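Local atomic coordinates of multisubunit Na+/H+ antiporter, A subunit (Anoxybacillus flavithermus, PDB entry 6Z16), a protein that probably exchanges sodium ions for protons across the cell membrane as the A subunit of a multisubunit Mrp-type antiporter. Residues W59-L73 against A111-L123. Sequence-based numbering, arbitrary orientation.
Sequences WFVFPLPIALFVYFL and ALLITGIGSLVVL
Thr115 is a knob on helix 105-128 that fits into a hole formed by Pro65, Leu68, Phe69 and Phe72 of the neighbouring helix 63-72. Its CB lies 3.9 Å from Pro65 O and equally near the CA and CB of Phe69, and there the side chain forks. The methyl branch, CG2, meets the ring edge of Phe72 in plane, 3.6 Å from CD2, and also touches Leu68 CB. The hydroxyl branch, with chi1 at 56°, folds back over its own helix, where OG1 donates to Ala111 O at 2.9 Å; Thr115 N reaches the same carbonyl from the opposite face of its plane. This bond satisfies the buried hydroxyl while OG1 rests at the edge of the Phe69 ring. A valine here, having no hydroxyl, would probably leave Ala111 O with only the backbone N-H of these two donors and set a methyl against the Phe69 edge.

Flanking this knob, the two phenyl rings diverge. With chi1 at -179°, Phe69 CG lies opposite the backbone N, carrying the ring across helix 105-128 over Gly116, whose CA makes an off-centre CH-pi contact 4.2 Å from the ring centroid. Phe72, turned the other way, receives Ala111 CB over one face, 4.0 Å from its centroid, while Leu112 CD2 packs against Phe72 CB and Leu73 CD2.

Farther along, Ser119 CB meets Ile66 CD1 at 3.7 Å, and Ser119 OG hydrogen-bonds to Gly116 O. Beyond it, Phe62 packs on Val122 and Leu123. Met147 and Leu151 of helix 136-155 touch Pro65 and Leu68, and a bound phosphatidylethanolamine touches Leu73, Leu112 and Gly116. No hydrogen bond links the segments; helices 63-72 and 111-123, predicted to span the membrane, run roughly antiparallel (151°), axes 8.3 Å apart, locked by a single knob-into-hole at Thr115 beside this lipid.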
loop_
_atom_site.group_PDB
_atom_site.type_symbol
_atom_site.label_atom_id
_atom_site.label_comp_id
_atom_site.label_asym_id
_atom_site.label_seq_id
_atom_site.Cartn_x
_atom_site.Cartn_y
_atom_site.Cartn_z
ATOM N N TRP A 59 38.100 -98.030 -18.028
ATOM C CA TRP A 59 37.868 -98.661 -19.324
ATOM C C TRP A 59 37.409 -97.643 -20.355
ATOM O O TRP A 59 37.870 -97.664 -21.500
ATOM C CB TRP A 59 36.839 -99.786 -19.212
ATOM C CG TRP A 59 37.300 -100.957 -18.423
ATOM C CD1 TRP A 59 36.858 -101.341 -17.199
ATOM C CD2 TRP A 59 38.339 -101.869 -18.782
ATOM N NE1 TRP A 59 37.534 -102.460 -16.783
ATOM C CE2 TRP A 59 38.456 -102.798 -17.735
ATOM C CE3 TRP A 59 39.179 -101.992 -19.891
ATOM C CZ2 TRP A 59 39.375 -103.839 -17.766
ATOM C CZ3 TRP A 59 40.090 -103.024 -19.920
ATOM C CH2 TRP A 59 40.181 -103.935 -18.864
ATOM N N PHE A 60 36.559 -96.700 -19.942
ATOM C CA PHE A 60 36.139 -95.638 -20.847
ATOM C C PHE A 60 37.285 -94.692 -21.162
ATOM O O PHE A 60 37.295 -94.062 -22.226
ATOM C CB PHE A 60 34.965 -94.877 -20.239
ATOM C CG PHE A 60 34.408 -93.797 -21.117
ATOM C CD1 PHE A 60 33.666 -94.116 -22.243
ATOM C CD2 PHE A 60 34.597 -92.459 -20.799
ATOM C CE1 PHE A 60 33.143 -93.124 -23.050
ATOM C CE2 PHE A 60 34.075 -91.461 -21.599
ATOM C CZ PHE A 60 33.347 -91.793 -22.727
ATOM N N VAL A 61 38.271 -94.599 -20.270
ATOM C CA VAL A 61 39.432 -93.776 -20.571
ATOM C C VAL A 61 40.394 -94.547 -21.467
ATOM O O VAL A 61 41.190 -93.935 -22.189
ATOM C CB VAL A 61 40.062 -93.316 -19.243
ATOM C CG1 VAL A 61 41.151 -92.276 -19.455
ATOM C CG2 VAL A 61 38.988 -92.783 -18.318
ATOM N N PHE A 62 40.265 -95.875 -21.500
ATOM C CA PHE A 62 41.260 -96.723 -22.156
ATOM C C PHE A 62 41.423 -96.572 -23.676
ATOM O O PHE A 62 42.582 -96.619 -24.125
ATOM C CB PHE A 62 40.977 -98.187 -21.796
ATOM C CG PHE A 62 41.962 -99.154 -22.378
ATOM C CD1 PHE A 62 43.259 -99.211 -21.900
ATOM C CD2 PHE A 62 41.588 -100.019 -23.391
ATOM C CE1 PHE A 62 44.168 -100.102 -22.432
ATOM C CE2 PHE A 62 42.492 -100.912 -23.925
ATOM C CZ PHE A 62 43.783 -100.952 -23.444
ATOM N N PRO A 63 40.379 -96.427 -24.519
ATOM C CA PRO A 63 40.652 -96.454 -25.968
ATOM C C PRO A 63 41.369 -95.232 -26.505
ATOM O O PRO A 63 42.186 -95.386 -27.425
ATOM C CB PRO A 63 39.257 -96.584 -26.590
ATOM C CG PRO A 63 38.426 -97.110 -25.550
ATOM C CD PRO A 63 38.921 -96.484 -24.310
ATOM N N LEU A 64 41.094 -94.039 -25.957
ATOM C CA LEU A 64 41.622 -92.782 -26.495
ATOM C C LEU A 64 43.144 -92.731 -26.638
ATOM O O LEU A 64 43.601 -92.436 -27.756
ATOM C CB LEU A 64 41.105 -91.589 -25.674
ATOM C CG LEU A 64 41.667 -90.248 -26.159
ATOM C CD1 LEU A 64 41.151 -89.903 -27.547
ATOM C CD2 LEU A 64 41.402 -89.127 -25.180
ATOM N N PRO A 65 43.979 -93.056 -25.614
ATOM C CA PRO A 65 45.427 -93.113 -25.882
ATOM C C PRO A 65 45.791 -94.156 -26.914
ATOM O O PRO A 65 46.618 -93.862 -27.793
ATOM C CB PRO A 65 46.030 -93.455 -24.514
ATOM C CG PRO A 65 45.022 -93.090 -23.546
ATOM C CD PRO A 65 43.738 -93.408 -24.197
ATOM N N ILE A 66 45.113 -95.319 -26.859
ATOM C CA ILE A 66 45.209 -96.354 -27.890
ATOM C C ILE A 66 45.001 -95.751 -29.263
ATOM O O ILE A 66 45.868 -95.871 -30.141
ATOM C CB ILE A 66 44.191 -97.477 -27.624
ATOM C CG1 ILE A 66 44.569 -98.279 -26.387
ATOM C CG2 ILE A 66 44.079 -98.388 -28.834
ATOM C CD1 ILE A 66 45.828 -99.080 -26.571
ATOM N N ALA A 67 43.916 -94.977 -29.410
ATOM C CA ALA A 67 43.594 -94.361 -30.690
ATOM C C ALA A 67 44.687 -93.395 -31.107
ATOM O O ALA A 67 45.210 -93.488 -32.229
ATOM C CB ALA A 67 42.247 -93.649 -30.605
ATOM N N LEU A 68 45.143 -92.570 -30.151
ATOM C CA LEU A 68 46.209 -91.614 -30.425
ATOM C C LEU A 68 47.485 -92.335 -30.803
ATOM O O LEU A 68 48.136 -91.968 -31.792
ATOM C CB LEU A 68 46.436 -90.717 -29.210
ATOM C CG LEU A 68 45.343 -89.702 -28.891
ATOM C CD1 LEU A 68 45.611 -89.048 -27.559
ATOM C CD2 LEU A 68 45.292 -88.661 -29.987
ATOM N N PHE A 69 47.762 -93.453 -30.111
ATOM C CA PHE A 69 48.951 -94.243 -30.394
ATOM C C PHE A 69 48.899 -94.795 -31.805
ATOM O O PHE A 69 49.859 -94.634 -32.571
ATOM C CB PHE A 69 49.083 -95.358 -29.360
ATOM C CG PHE A 69 50.283 -96.225 -29.547
ATOM C CD1 PHE A 69 51.550 -95.720 -29.347
ATOM C CD2 PHE A 69 50.141 -97.561 -29.868
ATOM C CE1 PHE A 69 52.657 -96.519 -29.507
ATOM C CE2 PHE A 69 51.246 -98.365 -30.026
ATOM C CZ PHE A 69 52.505 -97.843 -29.844
ATOM N N VAL A 70 47.726 -95.299 -32.209
ATOM C CA VAL A 70 47.575 -95.841 -33.554
ATOM C C VAL A 70 47.686 -94.723 -34.572
ATOM O O VAL A 70 48.358 -94.871 -35.602
ATOM C CB VAL A 70 46.249 -96.611 -33.672
ATOM C CG1 VAL A 70 46.003 -97.054 -35.101
ATOM C CG2 VAL A 70 46.274 -97.818 -32.761
ATOM N N TYR A 71 47.150 -93.546 -34.229
ATOM C CA TYR A 71 47.260 -92.398 -35.116
ATOM C C TYR A 71 48.703 -91.941 -35.223
ATOM O O TYR A 71 49.171 -91.599 -36.316
ATOM C CB TYR A 71 46.355 -91.276 -34.612
ATOM C CG TYR A 71 46.354 -90.057 -35.486
ATOM C CD1 TYR A 71 45.741 -90.078 -36.727
ATOM C CD2 TYR A 71 46.943 -88.879 -35.062
ATOM C CE1 TYR A 71 45.733 -88.966 -37.531
ATOM C CE2 TYR A 71 46.941 -87.762 -35.855
ATOM C CZ TYR A 71 46.334 -87.812 -37.088
ATOM O OH TYR A 71 46.325 -86.699 -37.890
ATOM N N PHE A 72 49.449 -92.045 -34.127
ATOM C CA PHE A 72 50.849 -91.673 -34.156
ATOM C C PHE A 72 51.718 -92.750 -34.780
ATOM O O PHE A 72 52.884 -92.482 -35.077
ATOM C CB PHE A 72 51.299 -91.331 -32.738
ATOM C CG PHE A 72 50.818 -89.994 -32.271
ATOM C CD1 PHE A 72 50.688 -88.947 -33.164
ATOM C CD2 PHE A 72 50.399 -89.811 -30.970
ATOM C CE1 PHE A 72 50.221 -87.720 -32.746
ATOM C CE2 PHE A 72 49.923 -88.592 -30.549
ATOM C CZ PHE A 72 49.832 -87.546 -31.440
ATOM N N LEU A 73 51.174 -93.946 -35.021
ATOM C CA LEU A 73 51.890 -94.888 -35.866
ATOM C C LEU A 73 51.691 -94.596 -37.344
ATOM O O LEU A 73 52.393 -95.181 -38.171
ATOM C CB LEU A 73 51.463 -96.320 -35.551
ATOM C CG LEU A 73 51.926 -96.836 -34.190
ATOM C CD1 LEU A 73 51.311 -98.180 -33.881
ATOM C CD2 LEU A 73 53.432 -96.935 -34.164
ATOM N N ALA A 111 55.901 -88.500 -28.847
ATOM C CA ALA A 111 54.453 -88.714 -28.870
ATOM C C ALA A 111 54.095 -90.195 -28.794
ATOM O O ALA A 111 53.149 -90.577 -28.088
ATOM C CB ALA A 111 53.856 -88.085 -30.126
ATOM N N LEU A 112 54.855 -91.041 -29.499
ATOM C CA LEU A 112 54.675 -92.485 -29.399
ATOM C C LEU A 112 54.975 -92.991 -27.999
ATOM O O LEU A 112 54.242 -93.846 -27.482
ATOM C CB LEU A 112 55.558 -93.190 -30.420
ATOM C CG LEU A 112 55.059 -93.068 -31.851
ATOM C CD1 LEU A 112 56.114 -93.538 -32.810
ATOM C CD2 LEU A 112 53.816 -93.901 -31.982
ATOM N N LEU A 113 56.033 -92.460 -27.365
ATOM C CA LEU A 113 56.316 -92.796 -25.969
ATOM C C LEU A 113 55.155 -92.444 -25.052
ATOM O O LEU A 113 54.690 -93.298 -24.285
ATOM C CB LEU A 113 57.582 -92.091 -25.491
ATOM C CG LEU A 113 58.927 -92.648 -25.934
ATOM C CD1 LEU A 113 60.030 -91.706 -25.519
ATOM C CD2 LEU A 113 59.125 -94.004 -25.305
ATOM N N ILE A 114 54.658 -91.200 -25.157
ATOM C CA ILE A 114 53.579 -90.694 -24.300
ATOM C C ILE A 114 52.336 -91.558 -24.430
ATOM O O ILE A 114 51.807 -92.056 -23.434
ATOM C CB ILE A 114 53.253 -89.229 -24.645
ATOM C CG1 ILE A 114 54.392 -88.295 -24.274
ATOM C CG2 ILE A 114 52.002 -88.774 -23.918
ATOM C CD1 ILE A 114 54.346 -87.022 -25.056
ATOM N N THR A 115 51.899 -91.811 -25.667
ATOM C CA THR A 115 50.631 -92.504 -25.868
ATOM C C THR A 115 50.723 -93.995 -25.543
ATOM O O THR A 115 49.797 -94.552 -24.935
ATOM C CB THR A 115 50.151 -92.277 -27.293
ATOM O OG1 THR A 115 51.165 -92.703 -28.205
ATOM C CG2 THR A 115 49.871 -90.815 -27.513
ATOM N N GLY A 116 51.836 -94.651 -25.898
ATOM C CA GLY A 116 51.974 -96.068 -25.589
ATOM C C GLY A 116 52.067 -96.345 -24.099
ATOM O O GLY A 116 51.306 -97.167 -23.554
ATOM N N ILE A 117 52.965 -95.636 -23.402
ATOM C CA ILE A 117 53.049 -95.847 -21.965
ATOM C C ILE A 117 51.820 -95.273 -21.262
ATOM O O ILE A 117 51.467 -95.748 -20.183
ATOM C CB ILE A 117 54.374 -95.285 -21.405
ATOM C CG1 ILE A 117 54.703 -95.893 -20.049
ATOM C CG2 ILE A 117 54.294 -93.823 -21.172
ATOM C CD1 ILE A 117 54.996 -97.328 -20.111
ATOM N N GLY A 118 51.090 -94.346 -21.893
ATOM C CA GLY A 118 49.856 -93.865 -21.304
ATOM C C GLY A 118 48.766 -94.910 -21.293
ATOM O O GLY A 118 48.087 -95.089 -20.282
ATOM N N SER A 119 48.596 -95.625 -22.408
ATOM C CA SER A 119 47.622 -96.710 -22.441
ATOM C C SER A 119 48.003 -97.832 -21.483
ATOM O O SER A 119 47.133 -98.411 -20.812
ATOM C CB SER A 119 47.492 -97.245 -23.858
ATOM O OG SER A 119 48.692 -97.869 -24.263
ATOM N N LEU A 120 49.304 -98.122 -21.364
ATOM C CA LEU A 120 49.716 -99.176 -20.439
ATOM C C LEU A 120 49.515 -98.771 -18.976
ATOM O O LEU A 120 49.096 -99.594 -18.151
ATOM C CB LEU A 120 51.164 -99.564 -20.719
ATOM C CG LEU A 120 51.277 -100.224 -22.099
ATOM C CD1 LEU A 120 52.719 -100.411 -22.534
ATOM C CD2 LEU A 120 50.544 -101.553 -22.098
ATOM N N VAL A 121 49.760 -97.498 -18.644
ATOM C CA VAL A 121 49.535 -97.024 -17.278
ATOM C C VAL A 121 48.043 -96.937 -16.964
ATOM O O VAL A 121 47.628 -97.217 -15.831
ATOM C CB VAL A 121 50.283 -95.689 -17.068
ATOM C CG1 VAL A 121 49.869 -94.982 -15.788
ATOM C CG2 VAL A 121 51.770 -95.958 -16.993
ATOM N N VAL A 122 47.209 -96.618 -17.963
ATOM C CA VAL A 122 45.758 -96.650 -17.777
ATOM C C VAL A 122 45.279 -98.063 -17.458
ATOM O O VAL A 122 44.475 -98.260 -16.539
ATOM C CB VAL A 122 45.045 -96.057 -19.010
ATOM C CG1 VAL A 122 43.572 -96.381 -19.008
ATOM C CG2 VAL A 122 45.174 -94.556 -19.004
ATOM N N LEU A 123 45.813 -99.067 -18.163
ATOM C CA LEU A 123 45.441 -100.458 -17.890
ATOM C C LEU A 123 45.885 -100.891 -16.491
ATOM O O LEU A 123 45.111 -101.503 -15.731
ATOM C CB LEU A 123 46.045 -101.364 -18.968
ATOM C CG LEU A 123 45.563 -102.801 -19.207
ATOM C CD1 LEU A 123 46.132 -103.847 -18.253
ATOM C CD2 LEU A 123 44.053 -102.832 -19.173
#